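Local coordinates for Glyco_hydro_cc domain-containing protein (Cryptococcus neoformans, PDB 6UBC), which binds oligosaccharides, probably fragments of beta-1,3-glucan, and belongs to subgroup VII of glycoside hydrolase family GH128, at residues 239-244 and 268-273; 289-294 and 326-331; 306-311 and 332-337. All coordinates share one frame; numbering follows the deposited sequence.

Contact 1 (239-244 and 268-273)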
ATOM      1  N   VAL A 239      -9.666   4.315  -2.094  1.00 23.66           N
ATOM      2  CA  VAL A 239      -9.486   2.979  -1.493  1.00 22.77           C
ATOM      3  C   VAL A 239      -9.635   3.144   0.009  1.00 21.55           C
ATOM      4  O   VAL A 239      -8.999   4.026   0.608  1.00 21.95           O
ATOM      5  CB  VAL A 239      -8.099   2.458  -1.875  1.00 22.28           C
ATOM      6  CG1 VAL A 239      -7.732   1.211  -1.107  1.00 22.71           C
ATOM      7  CG2 VAL A 239      -7.996   2.260  -3.377  1.00 22.67           C
ATOM      8  N   ASN A 240     -10.471   2.321   0.627  1.00 23.13           N
ATOM      9  CA  ASN A 240     -10.724   2.368   2.080  1.00 23.33           C
ATOM     10  C   ASN A 240      -9.640   1.555   2.790  1.00 24.40           C
ATOM     11  O   ASN A 240      -8.952   0.695   2.178  1.00 23.56           O
ATOM     12  CB  ASN A 240     -12.124   1.856   2.439  1.00 25.13           C
ATOM     13  CG  ASN A 240     -13.240   2.651   1.803  1.00 26.74           C
ATOM     14  OD1 ASN A 240     -13.564   2.409   0.649  1.00 28.35           O
ATOM     15  ND2 ASN A 240     -13.815   3.625   2.509  1.00 27.83           N
ATOM     16  N   MET A 241      -9.474   1.798   4.072  1.00 22.89           N
ATOM     17  CA  MET A 241      -8.418   1.098   4.832  1.00 23.68           C
ATOM     18  C   MET A 241      -8.783   0.970   6.298  1.00 24.19           C
ATOM     19  O   MET A 241      -9.450   1.869   6.832  1.00 24.76           O
ATOM     20  CB  MET A 241      -7.100   1.868   4.738  1.00 22.87           C
ATOM     21  CG  MET A 241      -5.993   1.277   5.541  1.00 22.64           C
ATOM     22  SD  MET A 241      -4.379   1.803   4.903  1.00 23.26           S
ATOM     23  CE  MET A 241      -3.308   1.008   6.116  1.00 21.19           C
ATOM     24  N   LEU A 242      -8.424  -0.176   6.882  1.00 22.53           N
ATOM     25  CA  LEU A 242      -8.401  -0.339   8.362  1.00 23.32           C
ATOM     26  C   LEU A 242      -6.951  -0.411   8.811  1.00 22.34           C
ATOM     27  O   LEU A 242      -6.297  -1.460   8.617  1.00 21.67           O
ATOM     28  CB  LEU A 242      -9.224  -1.554   8.806  1.00 22.84           C
ATOM     29  CG  LEU A 242      -9.263  -1.747  10.314  1.00 25.92           C
ATOM     30  CD1 LEU A 242      -9.715  -0.475  11.028  1.00 24.97           C
ATOM     31  CD2 LEU A 242     -10.117  -2.934  10.716  1.00 26.51           C
ATOM     32  N   TRP A 243      -6.461   0.676   9.407  1.00 24.10           N
ATOM     33  CA  TRP A 243      -5.026   0.816   9.737  1.00 23.31           C
ATOM     34  C   TRP A 243      -4.613  -0.177  10.830  1.00 23.67           C
ATOM     35  O   TRP A 243      -3.540  -0.858  10.707  1.00 23.85           O
ATOM     36  CB  TRP A 243      -4.770   2.264  10.174  1.00 22.93           C
ATOM     37  CG  TRP A 243      -3.351   2.638  10.453  1.00 22.32           C
ATOM     38  CD1 TRP A 243      -2.442   3.186   9.612  1.00 23.00           C
ATOM     39  CD2 TRP A 243      -2.661   2.454  11.707  1.00 24.91           C
ATOM     40  NE1 TRP A 243      -1.256   3.419  10.260  1.00 24.82           N
ATOM     41  CE2 TRP A 243      -1.357   2.969  11.543  1.00 24.12           C
ATOM     42  CE3 TRP A 243      -3.046   1.963  12.952  1.00 27.73           C
ATOM     43  CZ2 TRP A 243      -0.437   3.008  12.575  1.00 25.24           C
ATOM     44  CZ3 TRP A 243      -2.125   2.008  13.985  1.00 28.84           C
ATOM     45  CH2 TRP A 243      -0.838   2.501  13.778  1.00 26.74           C
ATOM     46  N   GLY A 244      -5.457  -0.313  11.838  1.00 23.90           N
ATOM     47  CA  GLY A 244      -5.104  -1.115  13.008  1.00 23.04           C
ATOM     48  C   GLY A 244      -6.288  -1.499  13.876  1.00 25.41           C
ATOM     49  O   GLY A 244      -7.443  -1.573  13.399  1.00 26.51           O
ATOM     50  N   TYR A 268     -12.499  -1.217  -2.607  1.00 29.24           N
ATOM     51  CA  TYR A 268     -11.207  -1.797  -2.163  1.00 24.81           C
ATOM     52  C   TYR A 268     -10.998  -1.537  -0.669  1.00 25.98           C
ATOM     53  O   TYR A 268     -11.250  -0.413  -0.191  1.00 26.31           O
ATOM     54  CB  TYR A 268     -10.043  -1.106  -2.892  1.00 26.48           C
ATOM     55  CG  TYR A 268     -10.169  -1.095  -4.392  1.00 25.61           C
ATOM     56  CD1 TYR A 268      -9.748  -2.176  -5.156  1.00 26.77           C
ATOM     57  CD2 TYR A 268     -10.853  -0.086  -5.043  1.00 27.27           C
ATOM     58  CE1 TYR A 268      -9.926  -2.201  -6.538  1.00 26.48           C
ATOM     59  CE2 TYR A 268     -11.006  -0.089  -6.422  1.00 28.56           C
ATOM     60  CZ  TYR A 268     -10.560  -1.160  -7.174  1.00 27.95           C
ATOM     61  OH  TYR A 268     -10.774  -1.154  -8.543  1.00 28.22           O
ATOM     62  N   ILE A 269     -10.456  -2.532   0.044  1.00 23.47           N
ATOM     63  CA  ILE A 269     -10.085  -2.357   1.471  1.00 23.75           C
ATOM     64  C   ILE A 269      -8.649  -2.796   1.641  1.00 24.23           C
ATOM     65  O   ILE A 269      -8.369  -3.991   1.344  1.00 23.13           O
ATOM     66  CB  ILE A 269     -10.986  -3.162   2.371  1.00 26.13           C
ATOM     67  CG1 ILE A 269     -12.448  -2.735   2.261  1.00 25.87           C
ATOM     68  CG2 ILE A 269     -10.492  -2.998   3.787  1.00 25.61           C
ATOM     69  CD1 ILE A 269     -13.412  -3.779   2.770  1.00 25.63           C
ATOM     70  N   ILE A 270      -7.776  -1.867   2.026  1.00 22.58           N
ATOM     71  CA  ILE A 270      -6.406  -2.234   2.478  1.00 22.93           C
ATOM     72  C   ILE A 270      -6.432  -2.605   3.967  1.00 23.24           C
ATOM     73  O   ILE A 270      -7.006  -1.874   4.796  1.00 23.12           O
ATOM     74  CB  ILE A 270      -5.445  -1.098   2.172  1.00 22.03           C
ATOM     75  CG1 ILE A 270      -5.366  -0.871   0.669  1.00 22.15           C
ATOM     76  CG2 ILE A 270      -4.082  -1.363   2.869  1.00 22.34           C
ATOM     77  CD1 ILE A 270      -4.557   0.367   0.293  1.00 22.38           C
ATOM     78  N   GLY A 271      -5.787  -3.715   4.315  1.00 23.97           N
ATOM     79  CA  GLY A 271      -5.623  -4.216   5.673  1.00 22.98           C
ATOM     80  C   GLY A 271      -4.524  -3.488   6.438  1.00 22.95           C
ATOM     81  O   GLY A 271      -3.935  -2.489   5.956  1.00 22.09           O
ATOM     82  N   PHE A 272      -4.217  -4.024   7.601  1.00 21.23           N
ATOM     83  CA  PHE A 272      -3.477  -3.296   8.645  1.00 21.39           C
ATOM     84  C   PHE A 272      -2.109  -2.857   8.136  1.00 21.64           C
ATOM     85  O   PHE A 272      -1.413  -3.596   7.419  1.00 22.94           O
ATOM     86  CB  PHE A 272      -3.314  -4.154   9.889  1.00 22.16           C
ATOM     87  CG  PHE A 272      -4.579  -4.897  10.237  1.00 20.27           C
ATOM     88  CD1 PHE A 272      -5.716  -4.208  10.561  1.00 22.06           C
ATOM     89  CD2 PHE A 272      -4.636  -6.283  10.178  1.00 21.90           C
ATOM     90  CE1 PHE A 272      -6.892  -4.879  10.879  1.00 22.16           C
ATOM     91  CE2 PHE A 272      -5.791  -6.968  10.523  1.00 21.54           C
ATOM     92  CZ  PHE A 272      -6.922  -6.257  10.887  1.00 23.48           C
ATOM     93  N   GLU A 273      -1.753  -1.667   8.586  1.00 21.21           N
ATOM     94  CA  GLU A 273      -0.437  -1.086   8.313  1.00 20.90           C
ATOM     95  C   GLU A 273       0.640  -1.754   9.160  1.00 22.32           C
ATOM     96  O   GLU A 273       0.691  -1.463  10.353  1.00 23.13           O
ATOM     97  CB  GLU A 273      -0.455   0.405   8.674  1.00 22.65           C
ATOM     98  CG  GLU A 273       0.845   1.101   8.358  1.00 22.42           C
ATOM     99  CD  GLU A 273       1.024   1.534   6.923  1.00 23.72           C
ATOM    100  OE1 GLU A 273       0.050   1.411   6.115  1.00 23.04           O
ATOM    101  OE2 GLU A 273       2.181   2.018   6.648  1.00 25.58           O
TER
HETATM  102  O   HOH W   1     -12.916   1.692  -1.920  1.00 26.66           O
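E273 lies across one face of the W243 indole: its CB is 3.7 Å from the centroid of the five-membered ring, 22° off the normal. Because W243 carries CG anti to its backbone N (chi1 -175°), the ring swings back toward the other segment, and the E273 carboxylate plane runs nearly parallel to it. The backbone fixes the same pair, with E273 N donating to W243 O (2.9 Å) on a lone pair in the carbonyl plane. The extended M241 chain passes I270, SD to CG2 at 3.8 Å, and ends with CE 3.4 Å from E273 OE1. Further back the V239 and I270 side chains cross at about a right angle, CG1 3.6 Å from CD1, while L242 CD2 lies alongside the F272 ring, 3.8 Å from CE1.

The backbones carry a parallel ladder pairing N240 with I269 and M241 with I270. I270 is held twice by the one strand, its N giving to N240 O at 2.8 Å and its O taking L242 N; N240 N also bonds Y268 O. A water links N240 OD1 to Y268 N, and N240 ND2 bonds A227 O. E273 OE2 lies close to E370 OE2. Strand 237-241, helix 250-260 and strand 268-270 form a beta-alpha-beta crossover, the repeating unit of the (beta/alpha)8 barrel of such hydrolases; E273 follows its strand's C-terminal end, the side where such barrels usually bind sugars.

Contact 2 (289-294 and 326-331)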
ATOM      1  N   ASP A 289      -4.854 -11.666  17.319  1.00 27.03           N
ATOM      2  CA  ASP A 289      -5.764 -10.497  17.420  1.00 28.12           C
ATOM      3  C   ASP A 289      -6.061  -9.981  16.005  1.00 25.81           C
ATOM      4  O   ASP A 289      -7.228  -9.608  15.692  1.00 28.12           O
ATOM      5  CB  ASP A 289      -5.189  -9.369  18.268  1.00 29.14           C
ATOM      6  CG  ASP A 289      -4.996  -9.865  19.700  1.00 33.47           C
ATOM      7  OD1 ASP A 289      -5.793 -10.671  20.106  1.00 34.79           O
ATOM      8  OD2 ASP A 289      -4.011  -9.527  20.332  1.00 35.41           O
ATOM      9  N   ALA A 290      -5.042  -9.980  15.136  1.00 25.38           N
ATOM     10  CA  ALA A 290      -5.268  -9.388  13.797  1.00 24.01           C
ATOM     11  C   ALA A 290      -6.207 -10.282  12.980  1.00 24.95           C
ATOM     12  O   ALA A 290      -7.064  -9.756  12.179  1.00 25.61           O
ATOM     13  CB  ALA A 290      -3.964  -9.185  13.103  1.00 22.30           C
ATOM     14  N   ALA A 291      -6.012 -11.592  13.113  1.00 24.45           N
ATOM     15  CA  ALA A 291      -6.809 -12.577  12.353  1.00 24.60           C
ATOM     16  C   ALA A 291      -8.287 -12.388  12.708  1.00 24.78           C
ATOM     17  O   ALA A 291      -9.116 -12.308  11.809  1.00 25.70           O
ATOM     18  CB  ALA A 291      -6.328 -13.971  12.658  1.00 25.17           C
ATOM     19  N   SER A 292      -8.593 -12.350  14.009  1.00 26.05           N
ATOM     20  CA  SER A 292      -9.971 -12.182  14.515  1.00 26.81           C
ATOM     21  C   SER A 292     -10.557 -10.857  13.993  1.00 27.02           C
ATOM     22  O   SER A 292     -11.705 -10.881  13.530  1.00 26.08           O
ATOM     23  CB  SER A 292     -10.049 -12.287  16.016  1.00 29.79           C
ATOM     24  OG  SER A 292     -11.439 -12.136  16.348  1.00 31.92           O
ATOM     25  N   LEU A 293      -9.801  -9.746  13.986  1.00 24.58           N
ATOM     26  CA  LEU A 293     -10.317  -8.424  13.534  1.00 24.84           C
ATOM     27  C   LEU A 293     -10.582  -8.457  12.022  1.00 24.06           C
ATOM     28  O   LEU A 293     -11.598  -7.944  11.580  1.00 25.46           O
ATOM     29  CB  LEU A 293      -9.315  -7.339  13.915  1.00 26.72           C
ATOM     30  CG  LEU A 293      -9.733  -5.921  13.557  1.00 27.51           C
ATOM     31  CD1 LEU A 293     -11.052  -5.590  14.213  1.00 29.76           C
ATOM     32  CD2 LEU A 293      -8.646  -4.927  14.026  1.00 31.20           C
ATOM     33  N   TRP A 294      -9.636  -9.028  11.267  1.00 23.29           N
ATOM     34  CA  TRP A 294      -9.766  -9.223   9.819  1.00 23.69           C
ATOM     35  C   TRP A 294     -11.093  -9.946   9.537  1.00 23.51           C
ATOM     36  O   TRP A 294     -11.927  -9.430   8.779  1.00 22.50           O
ATOM     37  CB  TRP A 294      -8.550 -10.012   9.326  1.00 23.18           C
ATOM     38  CG  TRP A 294      -8.701 -10.373   7.882  1.00 23.14           C
ATOM     39  CD1 TRP A 294      -9.323 -11.486   7.427  1.00 24.25           C
ATOM     40  CD2 TRP A 294      -8.217  -9.666   6.720  1.00 22.70           C
ATOM     41  NE1 TRP A 294      -9.273 -11.509   6.064  1.00 23.11           N
ATOM     42  CE2 TRP A 294      -8.614 -10.409   5.599  1.00 22.30           C
ATOM     43  CE3 TRP A 294      -7.465  -8.492   6.509  1.00 25.21           C
ATOM     44  CZ2 TRP A 294      -8.321 -10.019   4.297  1.00 23.09           C
ATOM     45  CZ3 TRP A 294      -7.178  -8.087   5.224  1.00 24.65           C
ATOM     46  CH2 TRP A 294      -7.592  -8.856   4.127  1.00 24.11           C
ATOM     47  N   SER A 326       2.359 -15.389   7.386  1.00 24.36           N
ATOM     48  CA  SER A 326       2.123 -16.838   7.147  1.00 25.46           C
ATOM     49  C   SER A 326       1.235 -17.381   8.259  1.00 25.91           C
ATOM     50  O   SER A 326       0.316 -18.188   7.957  1.00 25.63           O
ATOM     51  CB  SER A 326       3.383 -17.626   6.990  1.00 26.92           C
ATOM     52  OG  SER A 326       4.222 -17.568   8.141  1.00 28.63           O
ATOM     53  N   ALA A 327       1.498 -17.001   9.495  1.00 24.11           N
ATOM     54  CA  ALA A 327       0.617 -17.455  10.602  1.00 25.93           C
ATOM     55  C   ALA A 327      -0.763 -16.821  10.467  1.00 24.35           C
ATOM     56  O   ALA A 327      -1.757 -17.502  10.715  1.00 24.27           O
ATOM     57  CB  ALA A 327       1.202 -17.176  11.954  1.00 27.20           C
ATOM     58  N   PHE A 328      -0.845 -15.549  10.128  1.00 23.16           N
ATOM     59  CA  PHE A 328      -2.121 -14.820   9.932  1.00 23.95           C
ATOM     60  C   PHE A 328      -2.942 -15.553   8.870  1.00 25.73           C
ATOM     61  O   PHE A 328      -4.141 -15.775   9.029  1.00 25.02           O
ATOM     62  CB  PHE A 328      -1.812 -13.369   9.522  1.00 24.69           C
ATOM     63  CG  PHE A 328      -2.968 -12.502   9.092  1.00 22.50           C
ATOM     64  CD1 PHE A 328      -3.757 -11.834  10.038  1.00 23.26           C
ATOM     65  CD2 PHE A 328      -3.277 -12.316   7.740  1.00 22.28           C
ATOM     66  CE1 PHE A 328      -4.846 -11.070   9.634  1.00 22.43           C
ATOM     67  CE2 PHE A 328      -4.332 -11.512   7.359  1.00 21.16           C
ATOM     68  CZ  PHE A 328      -5.123 -10.893   8.296  1.00 22.37           C
ATOM     69  N   SER A 329      -2.305 -15.952   7.781  1.00 24.47           N
ATOM     70  CA  SER A 329      -2.964 -16.629   6.642  1.00 25.85           C
ATOM     71  C   SER A 329      -3.564 -17.956   7.092  1.00 26.27           C
ATOM     72  O   SER A 329      -4.681 -18.308   6.608  1.00 27.32           O
ATOM     73  CB  SER A 329      -1.966 -16.838   5.498  1.00 26.71           C
ATOM     74  OG  SER A 329      -2.588 -17.465   4.354  1.00 28.88           O
ATOM     75  N   SER A 330      -2.851 -18.658   7.957  1.00 27.83           N
ATOM     76  CA  SER A 330      -3.282 -19.932   8.566  1.00 31.29           C
ATOM     77  C   SER A 330      -4.516 -19.731   9.426  1.00 32.22           C
ATOM     78  O   SER A 330      -5.417 -20.598   9.351  1.00 31.43           O
ATOM     79  CB  SER A 330      -2.196 -20.533   9.370  1.00 32.48           C
ATOM     80  OG  SER A 330      -1.226 -20.957   8.462  1.00 34.60           O
ATOM     81  N   GLN A 331      -4.584 -18.639  10.168  1.00 27.62           N
ATOM     82  CA  GLN A 331      -5.638 -18.373  11.197  1.00 27.85           C
ATOM     83  C   GLN A 331      -6.904 -17.706  10.650  1.00 26.76           C
ATOM     84  O   GLN A 331      -7.942 -17.958  11.201  1.00 30.27           O
ATOM     85  CB  GLN A 331      -5.039 -17.544  12.315  1.00 30.37           C
ATOM     86  CG  GLN A 331      -3.933 -18.363  13.007  1.00 34.31           C
ATOM     87  CD  GLN A 331      -3.307 -17.649  14.191  1.00 37.63           C
ATOM     88  OE1 GLN A 331      -3.989 -16.935  14.929  1.00 37.75           O
ATOM     89  NE2 GLN A 331      -2.012 -17.885  14.389  1.00 34.05           N
TER
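F328, which loses more surface here than any other residue, pushes its ring from helix 326-331 into the angle between A290, A291 and W294 of helix 289-294. Its CG is anti to the backbone N (chi1 172°), which brings the far end of the ring over to the neighbouring helix. There CZ stands over one face of the W294 indole, 3.6 Å from CG and offset toward the rim, in a T-shaped pair whose planes meet at 83° with F328 supplying the edge. The next ring carbon, CE1, rests 3.7 Å from A291 CA and meets the A290 carbonyl oxygen at 3.6 Å, near the plane of the phenyl ring. A291 is the second main contributor: its small CB also touches CB of Q331 at 3.8 Å, toward the solvent side. The axes of the two segments approach to 9.1 Å, crossing at -46°, with the alanine methyls at the interface. W324 meets the phenyl ring of F328 as well, and P311 touches it from a loop.

No hydrogen bond joins the two segments, so this contact rests on buried apolar surface and on the perpendicular aromatic pair, in which the slightly positive C-H edge of the phenyl ring probably meets the electron-rich face of the indole.

Contact 3 (306-311 and 332-337)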
ATOM      1  N   SER A 306     -16.523  -6.043  -2.055  1.00 30.79           N
ATOM      2  CA  SER A 306     -15.247  -5.332  -1.735  1.00 28.20           C
ATOM      3  C   SER A 306     -14.087  -6.254  -2.108  1.00 28.45           C
ATOM      4  O   SER A 306     -14.176  -7.485  -1.835  1.00 28.92           O
ATOM      5  CB  SER A 306     -15.191  -4.906  -0.304  1.00 28.07           C
ATOM      6  OG  SER A 306     -16.261  -4.024  -0.025  1.00 29.86           O
ATOM      7  N   ILE A 307     -13.073  -5.709  -2.774  1.00 27.42           N
ATOM      8  CA  ILE A 307     -11.786  -6.411  -2.998  1.00 26.73           C
ATOM      9  C   ILE A 307     -10.924  -6.281  -1.721  1.00 28.58           C
ATOM     10  O   ILE A 307     -10.720  -5.113  -1.256  1.00 25.61           O
ATOM     11  CB  ILE A 307     -11.080  -5.863  -4.244  1.00 27.81           C
ATOM     12  CG1 ILE A 307     -11.817  -6.230  -5.527  1.00 29.89           C
ATOM     13  CG2 ILE A 307      -9.667  -6.348  -4.326  1.00 28.66           C
ATOM     14  CD1 ILE A 307     -11.460  -5.346  -6.684  1.00 30.19           C
ATOM     15  N   LEU A 308     -10.426  -7.406  -1.178  1.00 25.62           N
ATOM     16  CA  LEU A 308      -9.665  -7.421   0.091  1.00 26.38           C
ATOM     17  C   LEU A 308      -8.165  -7.470  -0.186  1.00 26.14           C
ATOM     18  O   LEU A 308      -7.666  -8.372  -0.865  1.00 24.77           O
ATOM     19  CB  LEU A 308     -10.048  -8.584   0.954  1.00 27.31           C
ATOM     20  CG  LEU A 308     -11.538  -8.666   1.266  1.00 29.16           C
ATOM     21  CD1 LEU A 308     -11.727  -9.709   2.336  1.00 29.27           C
ATOM     22  CD2 LEU A 308     -12.089  -7.315   1.703  1.00 30.79           C
ATOM     23  N   ILE A 309      -7.469  -6.456   0.321  1.00 23.50           N
ATOM     24  CA  ILE A 309      -6.003  -6.354   0.212  1.00 23.36           C
ATOM     25  C   ILE A 309      -5.421  -6.682   1.597  1.00 22.97           C
ATOM     26  O   ILE A 309      -5.857  -6.140   2.590  1.00 22.46           O
ATOM     27  CB  ILE A 309      -5.631  -4.977  -0.318  1.00 23.03           C
ATOM     28  CG1 ILE A 309      -6.200  -4.826  -1.737  1.00 24.58           C
ATOM     29  CG2 ILE A 309      -4.147  -4.725  -0.283  1.00 23.99           C
ATOM     30  CD1 ILE A 309      -7.072  -3.594  -1.887  1.00 25.49           C
ATOM     31  N   SER A 310      -4.404  -7.517   1.642  1.00 22.69           N
ATOM     32  CA  SER A 310      -3.869  -8.107   2.901  1.00 21.22           C
ATOM     33  C   SER A 310      -3.245  -6.996   3.744  1.00 20.26           C
ATOM     34  O   SER A 310      -2.963  -5.890   3.252  1.00 22.25           O
ATOM     35  CB  SER A 310      -2.849  -9.173   2.598  1.00 23.02           C
ATOM     36  OG  SER A 310      -1.576  -8.661   2.280  1.00 20.83           O
ATOM     37  N   PRO A 311      -2.955  -7.282   5.038  1.00 21.83           N
ATOM     38  CA  PRO A 311      -2.040  -6.417   5.779  1.00 22.02           C
ATOM     39  C   PRO A 311      -0.671  -6.343   5.092  1.00 22.97           C
ATOM     40  O   PRO A 311      -0.278  -7.252   4.358  1.00 22.93           O
ATOM     41  CB  PRO A 311      -1.877  -7.083   7.168  1.00 20.80           C
ATOM     42  CG  PRO A 311      -3.104  -8.015   7.255  1.00 23.76           C
ATOM     43  CD  PRO A 311      -3.305  -8.494   5.814  1.00 23.26           C
ATOM     44  N   ILE A 332      -6.855 -16.945   9.579  1.00 26.08           N
ATOM     45  CA  ILE A 332      -8.057 -16.265   9.016  1.00 25.81           C
ATOM     46  C   ILE A 332      -8.954 -17.281   8.322  1.00 27.66           C
ATOM     47  O   ILE A 332      -8.472 -18.247   7.757  1.00 26.77           O
ATOM     48  CB  ILE A 332      -7.740 -15.083   8.082  1.00 26.39           C
ATOM     49  CG1 ILE A 332      -6.862 -15.496   6.885  1.00 26.94           C
ATOM     50  CG2 ILE A 332      -7.072 -14.015   8.890  1.00 26.31           C
ATOM     51  CD1 ILE A 332      -6.386 -14.336   6.082  1.00 27.40           C
ATOM     52  N   SER A 333     -10.267 -17.001   8.353  1.00 26.55           N
ATOM     53  CA  SER A 333     -11.276 -17.862   7.697  1.00 26.90           C
ATOM     54  C   SER A 333     -11.556 -17.355   6.300  1.00 26.45           C
ATOM     55  O   SER A 333     -11.981 -18.160   5.454  1.00 26.71           O
ATOM     56  CB  SER A 333     -12.505 -18.020   8.572  1.00 25.75           C
ATOM     57  OG  SER A 333     -12.168 -18.912   9.659  1.00 24.80           O
ATOM     58  N   THR A 334     -11.477 -16.060   6.073  1.00 26.71           N
ATOM     59  CA  THR A 334     -11.696 -15.447   4.726  1.00 27.39           C
ATOM     60  C   THR A 334     -10.367 -14.903   4.233  1.00 27.02           C
ATOM     61  O   THR A 334      -9.795 -14.032   4.953  1.00 24.53           O
ATOM     62  CB  THR A 334     -12.737 -14.327   4.769  1.00 31.35           C
ATOM     63  OG1 THR A 334     -13.959 -14.969   5.142  1.00 30.50           O
ATOM     64  CG2 THR A 334     -12.855 -13.574   3.459  1.00 31.26           C
ATOM     65  N   SER A 335      -9.833 -15.415   3.128  1.00 26.93           N
ATOM     66  CA  SER A 335      -8.469 -15.004   2.694  1.00 27.91           C
ATOM     67  C   SER A 335      -8.569 -13.642   1.997  1.00 26.35           C
ATOM     68  O   SER A 335      -9.690 -13.134   1.716  1.00 26.11           O
ATOM     69  CB  SER A 335      -7.686 -16.026   1.875  1.00 30.71           C
ATOM     70  OG  SER A 335      -6.252 -15.650   1.850  1.00 30.27           O
ATOM     71  N   TRP A 336      -7.422 -13.082   1.684  1.00 24.80           N
ATOM     72  CA  TRP A 336      -7.378 -11.839   0.908  1.00 23.79           C
ATOM     73  C   TRP A 336      -7.425 -12.165  -0.589  1.00 24.76           C
ATOM     74  O   TRP A 336      -7.097 -13.336  -0.972  1.00 25.04           O
ATOM     75  CB  TRP A 336      -6.154 -11.026   1.273  1.00 23.59           C
ATOM     76  CG  TRP A 336      -4.837 -11.712   1.045  1.00 22.95           C
ATOM     77  CD1 TRP A 336      -4.113 -11.673  -0.106  1.00 24.13           C
ATOM     78  CD2 TRP A 336      -4.031 -12.375   2.014  1.00 22.91           C
ATOM     79  NE1 TRP A 336      -2.931 -12.299   0.075  1.00 22.78           N
ATOM     80  CE2 TRP A 336      -2.831 -12.715   1.380  1.00 23.43           C
ATOM     81  CE3 TRP A 336      -4.179 -12.686   3.357  1.00 22.57           C
ATOM     82  CZ2 TRP A 336      -1.830 -13.405   2.035  1.00 23.18           C
ATOM     83  CZ3 TRP A 336      -3.180 -13.382   4.002  1.00 23.02           C
ATOM     84  CH2 TRP A 336      -2.030 -13.756   3.334  1.00 22.95           C
ATOM     85  N   ASP A 337      -7.745 -11.146  -1.387  1.00 23.91           N
ATOM     86  CA  ASP A 337      -7.711 -11.249  -2.870  1.00 26.32           C
ATOM     87  C   ASP A 337      -6.330 -10.850  -3.391  1.00 24.28           C
ATOM     88  O   ASP A 337      -5.867 -11.426  -4.375  1.00 25.67           O
ATOM     89  CB  ASP A 337      -8.804 -10.378  -3.461  1.00 25.58           C
ATOM     90  CG  ASP A 337     -10.173 -10.758  -3.013  1.00 29.59           C
ATOM     91  OD1 ASP A 337     -10.498 -11.897  -3.203  1.00 28.33           O
ATOM     92  OD2 ASP A 337     -10.897  -9.913  -2.509  1.00 29.44           O
TER
HETATM   93  O   HOH W   2     -13.507  -9.792  -3.591  1.00 43.87           O
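T334 begins the contact, setting its CG2 against L308 CD1 at 4.2 Å, and the carbonyl oxygen of S335 reaches the same methyl group. The hydroxyl of S335 turns back over one face of the W336 indole. On the opposite face sits S310, whose CB is 3.6 Å from the centroid of the five-membered ring and 15° off the normal, a CH-pi contact; its OG bonds P311 O at 2.8 Å. With CG between backbone N and carbonyl carbon (chi1 59°), the W336 ring is presented to S310, and its NE1 donates to T339 OG1.

D337 supplies the polar part. Its N donates to L308 O (2.8 Å), while OD2 receives L308 N at 2.9 Å in an almost straight bond (178°) on its anti lone pair, so D337 bonds both the N and the O of L308, which also has a backbone bond with I338. A water joins OD2 to S306 O, and OD1 forms a salt bridge with K302, which probably stabilises the negative charge.

The loop 332-337 thus runs across strand 307-309, which pairs in parallel with strand 268-270. It leads from helix 324-331, whose L325 and S329 touch W336, into strand 339-345; helix 348-362 meets the indole edge-to-face through Y362.

Contacts 1 and 3 meet in one sheet through strands 268-270 and 307-309, where I269 N to I307 O (2.9 Å) and I269 O to I309 N (2.8 Å) are probable hydrogen bonds; the centres of the two contacts are about 10 Å apart. Contact 2 is tied to both. F272 of contact 1 packs its CE1 on L293 CD2 at 3.6 Å, while W294 NE1 reaches T334 O of contact 3 at 2.8 Å, a probable hydrogen bond. Helix 287-298 thus packs on the loop after strand 268-270 and is tied to loop 332-337, and its W294 touches L308. Contact 1 lies nearest the centre of the chain (about 9 Å between centres, against 14 and 19 Å for contacts 3 and 2), and its E273 is probably on the sugar-binding side.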